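Local coordinates for protein glycosyltransferase (Streptomyces halstedii, PDB 3WAD) that is a glycosyltransferase of the GT-B fold, in which two Rossmann-like domains, each built round a parallel sheet, face each other across a cleft, at residues B[237-242]-B[303-308]; B[13-18]-B[230-235]; B[314-319]-B[378-383]. All coordinates share one frame; numbering follows the deposited sequence.

The three contacts run from the N-terminal domain along the connecting chain into the C-terminal domain. Interaction 2 sets a helix of the first domain against the connection, and interaction 1, its centre about 16 Å away, seats the next part of that connection on the C-terminal domain. The two touch: Pro306 CB lies 3.9 Å from Ala233 CB. Interaction 3 lies elsewhere in the C-terminal domain, where a central strand meets a helix, its centre about 18 Å from that of interaction 1, which it touches through Leu307 CD1 and Ile317 CD1 at 4.3 Å. Interactions 2 and 3 do not touch, nearest atoms about 9 Å apart. Interactions 1 and 2 also reach the second subunit.

Interaction 1: B[237-242]-B[303-308]; sequences DWLREA and DFVPLH
Trp238 and Leu239, neighbours on the short, weakly bonded helix 237-240, both reach one methyl group of Val305, CG2, and the meeting is wholly apolar. Just before them, Asp237 helps to close the turn that carries the pair: its carbonyl O accepts the backbone N-H of Arg240 at 2.8 Å. Next comes Trp238, whose benzo ring does the touching, with CZ2 4.1 Å from Val305 CG2. The indole CG sits between the backbone N and the carbonyl carbon (chi1 65°), and from there the six-membered ring extends to the methyl at an oblique approach. With CG2 anti to its own backbone N, Val305 presents that methyl to both residues.

Leu239 follows, and its side chain leaves the backbone toward 303-308. Leu239 CD1 comes to 4.0 Å from the same Val305 CG2. More loosely, Leu239 CD1 lies 4.4 Å from Pro306 CG. Within the helix, Leu239 CG rests 3.5 Å above one face of the Trp238 ring, offset to its rim, so the two residues approach Val305 as a single apolar surface; each crosses the valine at about a right angle. Arg240 turns elsewhere: NE has a long charge interaction with Asp237 OD2, without an N-H aimed at the oxygen, and NH2 bonds to Pro52 O of the second subunit.

Leu239 also packs on Ala309 and Leu310, and Trp238 makes a cation-pi contact with Arg300. Pro306 is the N-cap of helix 307-310. This is the edge of the C-terminal Rossmann-like domain of a GT-B fold, where the loop following the outermost strand 299-302 receives the helix that leads into strand 247-251, the first in chain order of the C-terminal sheet.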
loop_
_atom_site.group_PDB
_atom_site.type_symbol
_atom_site.label_atom_id
_atom_site.label_comp_id
_atom_site.label_asym_id
_atom_site.label_seq_id
_atom_site.Cartn_x
_atom_site.Cartn_y
_atom_site.Cartn_z
ATOM N N ASP B 237 17.051 12.291 9.339
ATOM C CA ASP B 237 17.297 13.716 9.412
ATOM C C ASP B 237 18.322 14.128 8.377
ATOM O O ASP B 237 18.191 15.130 7.695
ATOM C CB ASP B 237 17.842 14.062 10.794
ATOM C CG ASP B 237 16.749 14.405 11.793
ATOM O OD1 ASP B 237 17.007 14.413 13.022
ATOM O OD2 ASP B 237 15.623 14.690 11.362
ATOM N N TRP B 238 19.357 13.333 8.246
ATOM C CA TRP B 238 20.480 13.739 7.441
ATOM C C TRP B 238 20.117 13.830 5.941
ATOM O O TRP B 238 20.647 14.697 5.231
ATOM C CB TRP B 238 21.668 12.822 7.748
ATOM C CG TRP B 238 21.436 11.449 7.348
ATOM C CD1 TRP B 238 21.075 10.388 8.149
ATOM C CD2 TRP B 238 21.523 10.945 6.010
ATOM N NE1 TRP B 238 20.949 9.251 7.376
ATOM C CE2 TRP B 238 21.215 9.571 6.064
ATOM C CE3 TRP B 238 21.846 11.530 4.767
ATOM C CZ2 TRP B 238 21.221 8.767 4.932
ATOM C CZ3 TRP B 238 21.849 10.739 3.646
ATOM C CH2 TRP B 238 21.537 9.359 3.738
ATOM N N LEU B 239 19.190 12.974 5.471
ATOM C CA LEU B 239 18.588 13.113 4.125
ATOM C C LEU B 239 17.738 14.368 3.950
ATOM O O LEU B 239 17.427 14.775 2.831
ATOM C CB LEU B 239 17.738 11.900 3.746
ATOM C CG LEU B 239 18.363 10.873 2.807
ATOM C CD1 LEU B 239 17.422 9.761 2.513
ATOM C CD2 LEU B 239 18.794 11.545 1.536
ATOM N N ARG B 240 17.336 14.988 5.042
ATOM C CA ARG B 240 16.358 16.058 4.928
ATOM C C ARG B 240 17.046 17.367 4.590
ATOM O O ARG B 240 16.412 18.296 4.075
ATOM C CB ARG B 240 15.478 16.148 6.187
ATOM C CG ARG B 240 14.237 15.242 6.087
ATOM C CD ARG B 240 13.982 14.375 7.354
ATOM N NE ARG B 240 13.122 14.933 8.420
ATOM C CZ ARG B 240 12.663 16.189 8.521
ATOM N NH1 ARG B 240 12.966 17.134 7.630
ATOM N NH2 ARG B 240 11.867 16.505 9.540
ATOM N N GLU B 241 18.355 17.405 4.828
ATOM C CA GLU B 241 19.165 18.605 4.661
ATOM C C GLU B 241 19.625 18.807 3.216
ATOM O O GLU B 241 20.151 17.885 2.583
ATOM C CB GLU B 241 20.396 18.536 5.579
ATOM C CG GLU B 241 20.114 18.025 7.018
ATOM C CD GLU B 241 21.383 17.893 7.888
ATOM O OE1 GLU B 241 22.491 18.227 7.406
ATOM O OE2 GLU B 241 21.279 17.465 9.066
ATOM N N ALA B 242 19.439 20.022 2.696
ATOM C CA ALA B 242 20.084 20.466 1.446
ATOM C C ALA B 242 21.375 19.680 1.134
ATOM O O ALA B 242 22.319 19.641 1.936
ATOM C CB ALA B 242 20.375 21.971 1.513
ATOM N N ASP B 303 22.747 1.317 7.952
ATOM C CA ASP B 303 22.426 -0.104 7.715
ATOM C C ASP B 303 21.407 -0.248 6.572
ATOM O O ASP B 303 21.357 -1.279 5.937
ATOM C CB ASP B 303 21.896 -0.790 8.963
ATOM C CG ASP B 303 20.593 -0.180 9.435
ATOM O OD1 ASP B 303 20.516 1.076 9.525
ATOM O OD2 ASP B 303 19.638 -0.938 9.743
ATOM N N PHE B 304 20.611 0.792 6.326
ATOM C CA PHE B 304 19.620 0.783 5.229
ATOM C C PHE B 304 19.302 2.198 4.838
ATOM O O PHE B 304 19.277 3.068 5.702
ATOM C CB PHE B 304 18.309 0.032 5.573
ATOM C CG PHE B 304 17.179 0.246 4.531
ATOM C CD1 PHE B 304 17.123 -0.528 3.347
ATOM C CD2 PHE B 304 16.176 1.241 4.739
ATOM C CE1 PHE B 304 16.063 -0.315 2.396
ATOM C CE2 PHE B 304 15.119 1.470 3.788
ATOM C CZ PHE B 304 15.071 0.685 2.619
ATOM N N VAL B 305 19.091 2.442 3.535
ATOM C CA VAL B 305 18.561 3.746 3.099
ATOM C C VAL B 305 17.477 3.604 2.024
ATOM O O VAL B 305 17.648 2.817 1.100
ATOM C CB VAL B 305 19.678 4.664 2.598
ATOM C CG1 VAL B 305 20.261 4.113 1.263
ATOM C CG2 VAL B 305 19.156 6.120 2.495
ATOM N N PRO B 306 16.364 4.356 2.149
ATOM C CA PRO B 306 15.333 4.429 1.066
ATOM C C PRO B 306 15.849 5.109 -0.224
ATOM O O PRO B 306 16.006 6.333 -0.293
ATOM C CB PRO B 306 14.198 5.204 1.720
ATOM C CG PRO B 306 14.902 6.115 2.787
ATOM C CD PRO B 306 16.033 5.220 3.307
ATOM N N LEU B 307 16.100 4.292 -1.251
ATOM C CA LEU B 307 16.733 4.712 -2.489
ATOM C C LEU B 307 15.977 5.837 -3.163
ATOM O O LEU B 307 16.564 6.722 -3.761
ATOM C CB LEU B 307 16.780 3.540 -3.476
ATOM C CG LEU B 307 18.076 2.757 -3.658
ATOM C CD1 LEU B 307 19.184 3.093 -2.647
ATOM C CD2 LEU B 307 17.787 1.276 -3.745
ATOM N N HIS B 308 14.643 5.772 -3.113
ATOM C CA HIS B 308 13.852 6.791 -3.773
ATOM C C HIS B 308 14.038 8.078 -3.028
ATOM O O HIS B 308 13.865 9.081 -3.635
ATOM C CB HIS B 308 12.379 6.421 -3.804
ATOM C CG HIS B 308 11.837 6.051 -2.458
ATOM N ND1 HIS B 308 11.044 6.895 -1.708
ATOM C CD2 HIS B 308 11.988 4.921 -1.725
ATOM C CE1 HIS B 308 10.732 6.302 -0.561
ATOM N NE2 HIS B 308 11.292 5.100 -0.551
#

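Interaction 2: B[13-18]-B[230-235]; sequences HLYNMV and NGPAVL
Tyr15, on helix 11-16, comes closest in backbone terms to Gly231, their CA atoms 6.9 Å apart, and the glycine lies in a loop at a positive phi (96°, with psi 174°), where a side chain would jam against the preceding carbonyl O. The bare backbone there lets the phenol ring come near: Tyr15 CE2 is 3.5 Å from Gly231 CA, and CZ is 3.6 Å from the same atom. With CG anti to the carbonyl carbon (chi1 -71°), the ring reaches out from the helix and meets the backbone obliquely. Beyond the glycine, Tyr15 OH touches Pro232 CD at 3.6 Å, the proline crossing the tyrosine at about a right angle. Asn230 gives only its backbone, O lying 4.0 Å from Tyr15 CE2; its side chain leaves the contact, and OD1 accepts a hydrogen bond from Asn328 ND2. Phe229 meets the tyrosine ring edge-to-face, and Ala233 and Val234 pair in parallel with a strand of the second subunit. No hydrogen bond crosses between 13-18 and 230-235, which implies that the chain connecting the two domains is held at Tyr15 by van der Waals contact of ring against backbone rather than by polar bonding.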
loop_
_atom_site.group_PDB
_atom_site.type_symbol
_atom_site.label_atom_id
_atom_site.label_comp_id
_atom_site.label_asym_id
_atom_site.label_seq_id
_atom_site.Cartn_x
_atom_site.Cartn_y
_atom_site.Cartn_z
ATOM N N HIS B 13 10.660 -10.857 -3.815
ATOM C CA HIS B 13 9.696 -11.229 -4.846
ATOM C C HIS B 13 8.344 -10.675 -4.447
ATOM O O HIS B 13 7.592 -10.268 -5.327
ATOM C CB HIS B 13 9.626 -12.721 -5.023
ATOM C CG HIS B 13 10.789 -13.295 -5.768
ATOM N ND1 HIS B 13 10.666 -13.773 -7.057
ATOM C CD2 HIS B 13 12.096 -13.516 -5.391
ATOM C CE1 HIS B 13 11.841 -14.246 -7.457
ATOM N NE2 HIS B 13 12.709 -14.145 -6.447
ATOM N N LEU B 14 8.036 -10.602 -3.140
ATOM C CA LEU B 14 6.846 -9.829 -2.696
ATOM C C LEU B 14 6.855 -8.398 -3.143
ATOM O O LEU B 14 5.888 -7.992 -3.803
ATOM C CB LEU B 14 6.577 -9.935 -1.201
ATOM C CG LEU B 14 5.504 -8.945 -0.714
ATOM C CD1 LEU B 14 4.114 -9.120 -1.393
ATOM C CD2 LEU B 14 5.412 -8.891 0.829
ATOM N N TYR B 15 7.896 -7.608 -2.787
ATOM C CA TYR B 15 7.977 -6.189 -3.163
ATOM C C TYR B 15 7.886 -5.927 -4.664
ATOM O O TYR B 15 7.451 -4.831 -5.104
ATOM C CB TYR B 15 9.332 -5.610 -2.722
ATOM C CG TYR B 15 9.449 -5.449 -1.239
ATOM C CD1 TYR B 15 8.429 -5.900 -0.365
ATOM C CD2 TYR B 15 10.574 -4.805 -0.714
ATOM C CE1 TYR B 15 8.541 -5.716 1.004
ATOM C CE2 TYR B 15 10.717 -4.644 0.625
ATOM C CZ TYR B 15 9.706 -5.083 1.479
ATOM O OH TYR B 15 9.916 -4.875 2.819
ATOM N N ASN B 16 8.356 -6.885 -5.441
ATOM C CA ASN B 16 8.280 -6.784 -6.902
ATOM C C ASN B 16 6.786 -6.519 -7.383
ATOM O O ASN B 16 6.539 -5.789 -8.366
ATOM C CB ASN B 16 8.847 -8.094 -7.494
ATOM C CG ASN B 16 8.767 -8.140 -9.025
ATOM O OD1 ASN B 16 8.050 -8.967 -9.622
ATOM N ND2 ASN B 16 9.500 -7.270 -9.653
ATOM N N MET B 17 5.816 -7.127 -6.684
ATOM C CA MET B 17 4.391 -7.009 -7.062
ATOM C C MET B 17 3.532 -6.144 -6.168
ATOM O O MET B 17 2.330 -6.028 -6.376
ATOM C CB MET B 17 3.774 -8.371 -7.244
ATOM C CG MET B 17 3.953 -9.353 -6.144
ATOM S SD MET B 17 3.360 -11.050 -6.680
ATOM C CE MET B 17 2.283 -10.761 -5.480
ATOM N N VAL B 18 4.156 -5.429 -5.239
ATOM C CA VAL B 18 3.399 -4.602 -4.330
ATOM C C VAL B 18 2.711 -3.391 -4.991
ATOM O O VAL B 18 1.564 -3.164 -4.727
ATOM C CB VAL B 18 4.237 -4.187 -3.070
ATOM C CG1 VAL B 18 3.740 -2.857 -2.398
ATOM C CG2 VAL B 18 4.251 -5.348 -2.052
ATOM N N ASN B 230 10.528 -0.098 -2.403
ATOM C CA ASN B 230 11.667 -0.238 -1.504
ATOM C C ASN B 230 11.391 -0.729 -0.066
ATOM O O ASN B 230 12.343 -0.993 0.709
ATOM C CB ASN B 230 12.521 1.039 -1.570
ATOM C CG ASN B 230 12.948 1.350 -3.008
ATOM O OD1 ASN B 230 13.247 0.421 -3.821
ATOM N ND2 ASN B 230 12.900 2.617 -3.358
ATOM N N GLY B 231 10.107 -0.900 0.284
ATOM C CA GLY B 231 9.741 -1.464 1.607
ATOM C C GLY B 231 9.468 -0.303 2.536
ATOM O O GLY B 231 9.606 0.825 2.143
ATOM N N PRO B 232 8.988 -0.555 3.768
ATOM C CA PRO B 232 8.784 0.602 4.706
ATOM C C PRO B 232 9.959 1.629 4.825
ATOM O O PRO B 232 11.111 1.318 4.656
ATOM C CB PRO B 232 8.527 -0.090 6.047
ATOM C CG PRO B 232 9.249 -1.557 5.872
ATOM C CD PRO B 232 8.833 -1.869 4.431
ATOM N N ALA B 233 9.667 2.882 5.054
ATOM C CA ALA B 233 10.707 3.876 4.948
ATOM C C ALA B 233 10.416 5.027 5.855
ATOM O O ALA B 233 9.279 5.464 5.947
ATOM C CB ALA B 233 10.865 4.373 3.459
ATOM N N VAL B 234 11.447 5.479 6.554
ATOM C CA VAL B 234 11.405 6.661 7.434
ATOM C C VAL B 234 12.517 7.603 6.956
ATOM O O VAL B 234 13.660 7.174 6.761
ATOM C CB VAL B 234 11.635 6.275 8.884
ATOM C CG1 VAL B 234 11.608 7.517 9.790
ATOM C CG2 VAL B 234 10.572 5.234 9.313
ATOM N N LEU B 235 12.197 8.846 6.656
ATOM C CA LEU B 235 13.217 9.735 6.139
ATOM C C LEU B 235 14.152 10.102 7.284
ATOM O O LEU B 235 13.668 10.629 8.267
ATOM C CB LEU B 235 12.579 10.987 5.617
ATOM C CG LEU B 235 13.037 11.484 4.264
ATOM C CD1 LEU B 235 12.379 10.526 3.242
ATOM C CD2 LEU B 235 12.564 12.956 4.083
#

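Interaction 3: B[314-319]-B[378-383]; sequences CAAIVH and RLIAEP
In the Rossmann-like C-terminal domain, strand 314-319 is backed by the end of helix 369-381, and Ala315 and Ala316 meet Leu379 and Ile380 where the two come together. The backbones are close, with CA atoms of Ala315 and Ile380 6.2 Å apart, consistent with the small methyl groups that face the helix. Ile380 touches both alanines through a single atom, CD1. Ile380 CD1 lies 3.7 Å from Ala315 CB and 4.0 Å from Ala316 CB, bridging the two across the corner the chain turns at 315. That reach comes from an unusual chi2 of 22°, which leaves CD1 nearly eclipsed with CA about the CB-CG1 bond. Leu379 adds the second limb: its side chain leaves the helix toward the strand, and CD1 stands 4.2 Å from Ala316 CB. All of this is apolar.

No hydrogen bond crosses the contact; on the helix itself, Arg378 grips Glu382 side-on, NE to OE1 at 2.7 Å and NH2 to OE2 at 2.7 Å, with both oxygens close to the guanidinium plane; the OE2 bond uses the syn lone pair. The pair braces the last turn alongside the backbone bond from Glu382 N to Arg378 O (2.7 Å).

Strand 314-319 runs between strands 247-251 and 336-338, and the helix rests on these neighbours too, Ile380 on Val248 and Leu379 on Leu337. Ile317 points away from helix 369-381 and packs on Thr325 and Ala329 of helix 323-332, so the strand is packed between two helices, while Phe385 of helix 384-397 adjoins Arg378 and Leu379.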
loop_
_atom_site.group_PDB
_atom_site.type_symbol
_atom_site.label_atom_id
_atom_site.label_comp_id
_atom_site.label_asym_id
_atom_site.label_seq_id
_atom_site.Cartn_x
_atom_site.Cartn_y
_atom_site.Cartn_z
ATOM N N CYS B 314 21.880 11.828 -6.228
ATOM C CA CYS B 314 23.155 11.060 -6.375
ATOM C C CYS B 314 23.687 11.155 -7.769
ATOM O O CYS B 314 22.918 11.021 -8.687
ATOM C CB CYS B 314 22.996 9.567 -6.084
ATOM S SG CYS B 314 22.837 9.273 -4.353
ATOM N N ALA B 315 24.996 11.301 -7.924
ATOM C CA ALA B 315 25.602 11.256 -9.270
ATOM C C ALA B 315 25.858 9.811 -9.700
ATOM O O ALA B 315 26.083 9.557 -10.873
ATOM C CB ALA B 315 26.952 12.087 -9.327
ATOM N N ALA B 316 25.868 8.857 -8.767
ATOM C CA ALA B 316 26.143 7.468 -9.166
ATOM C C ALA B 316 25.642 6.486 -8.128
ATOM O O ALA B 316 25.509 6.846 -6.953
ATOM C CB ALA B 316 27.639 7.274 -9.437
ATOM N N ILE B 317 25.376 5.253 -8.540
ATOM C CA ILE B 317 25.125 4.199 -7.552
ATOM C C ILE B 317 25.956 3.013 -7.974
ATOM O O ILE B 317 25.997 2.645 -9.144
ATOM C CB ILE B 317 23.602 3.792 -7.474
ATOM C CG1 ILE B 317 23.369 2.685 -6.417
ATOM C CG2 ILE B 317 23.091 3.460 -8.859
ATOM C CD1 ILE B 317 21.936 2.650 -5.904
ATOM N N VAL B 318 26.594 2.419 -6.992
ATOM C CA VAL B 318 27.471 1.250 -7.166
ATOM C C VAL B 318 26.743 0.108 -6.551
ATOM O O VAL B 318 26.473 0.167 -5.337
ATOM C CB VAL B 318 28.823 1.478 -6.370
ATOM C CG1 VAL B 318 29.803 0.337 -6.606
ATOM C CG2 VAL B 318 29.461 2.804 -6.790
ATOM N N HIS B 319 26.451 -0.946 -7.322
ATOM C CA HIS B 319 25.626 -2.005 -6.748
ATOM C C HIS B 319 25.791 -3.343 -7.511
ATOM O O HIS B 319 26.557 -3.421 -8.496
ATOM C CB HIS B 319 24.150 -1.506 -6.676
ATOM C CG HIS B 319 23.466 -1.455 -8.002
ATOM N ND1 HIS B 319 23.712 -0.475 -8.938
ATOM C CD2 HIS B 319 22.607 -2.319 -8.581
ATOM C CE1 HIS B 319 22.979 -0.706 -10.014
ATOM N NE2 HIS B 319 22.302 -1.820 -9.825
ATOM N N ARG B 378 35.111 8.190 -13.271
ATOM C CA ARG B 378 34.558 8.487 -14.605
ATOM C C ARG B 378 33.075 8.835 -14.640
ATOM O O ARG B 378 32.650 9.806 -15.292
ATOM C CB ARG B 378 34.829 7.362 -15.565
ATOM C CG ARG B 378 36.323 7.149 -15.796
ATOM C CD ARG B 378 36.504 6.197 -16.912
ATOM N NE ARG B 378 35.784 6.695 -18.086
ATOM C CZ ARG B 378 35.328 5.939 -19.075
ATOM N NH1 ARG B 378 35.448 4.619 -19.072
ATOM N NH2 ARG B 378 34.730 6.526 -20.080
ATOM N N LEU B 379 32.285 8.060 -13.909
ATOM C CA LEU B 379 30.825 8.308 -13.792
ATOM C C LEU B 379 30.510 9.702 -13.290
ATOM O O LEU B 379 29.584 10.363 -13.806
ATOM C CB LEU B 379 30.207 7.277 -12.858
ATOM C CG LEU B 379 30.227 5.839 -13.363
ATOM C CD1 LEU B 379 29.368 4.991 -12.448
ATOM C CD2 LEU B 379 29.716 5.813 -14.779
ATOM N N ILE B 380 31.307 10.129 -12.312
ATOM C CA ILE B 380 31.288 11.456 -11.689
ATOM C C ILE B 380 31.743 12.519 -12.701
ATOM O O ILE B 380 31.131 13.595 -12.783
ATOM C CB ILE B 380 32.228 11.503 -10.385
ATOM C CG1 ILE B 380 31.501 11.156 -9.096
ATOM C CG2 ILE B 380 32.727 12.895 -10.099
ATOM C CD1 ILE B 380 30.245 10.358 -9.295
ATOM N N ALA B 381 32.788 12.213 -13.484
ATOM C CA ALA B 381 33.488 13.245 -14.299
ATOM C C ALA B 381 32.960 13.398 -15.714
ATOM O O ALA B 381 32.864 14.510 -16.211
ATOM C CB ALA B 381 34.981 12.986 -14.351
ATOM N N GLU B 382 32.650 12.299 -16.383
ATOM C CA GLU B 382 32.236 12.418 -17.772
ATOM C C GLU B 382 30.726 12.435 -17.931
ATOM O O GLU B 382 30.079 11.419 -17.717
ATOM C CB GLU B 382 32.790 11.257 -18.548
ATOM C CG GLU B 382 34.290 11.200 -18.489
ATOM C CD GLU B 382 34.788 9.844 -18.840
ATOM O OE1 GLU B 382 35.743 9.404 -18.212
ATOM O OE2 GLU B 382 34.204 9.178 -19.714
ATOM N N PRO B 383 30.169 13.581 -18.367
ATOM C CA PRO B 383 28.711 13.734 -18.386
ATOM C C PRO B 383 28.000 12.889 -19.435
ATOM O O PRO B 383 26.799 12.929 -19.495
ATOM C CB PRO B 383 28.496 15.244 -18.645
ATOM C CG PRO B 383 29.837 15.782 -19.155
ATOM C CD PRO B 383 30.901 14.726 -18.951
#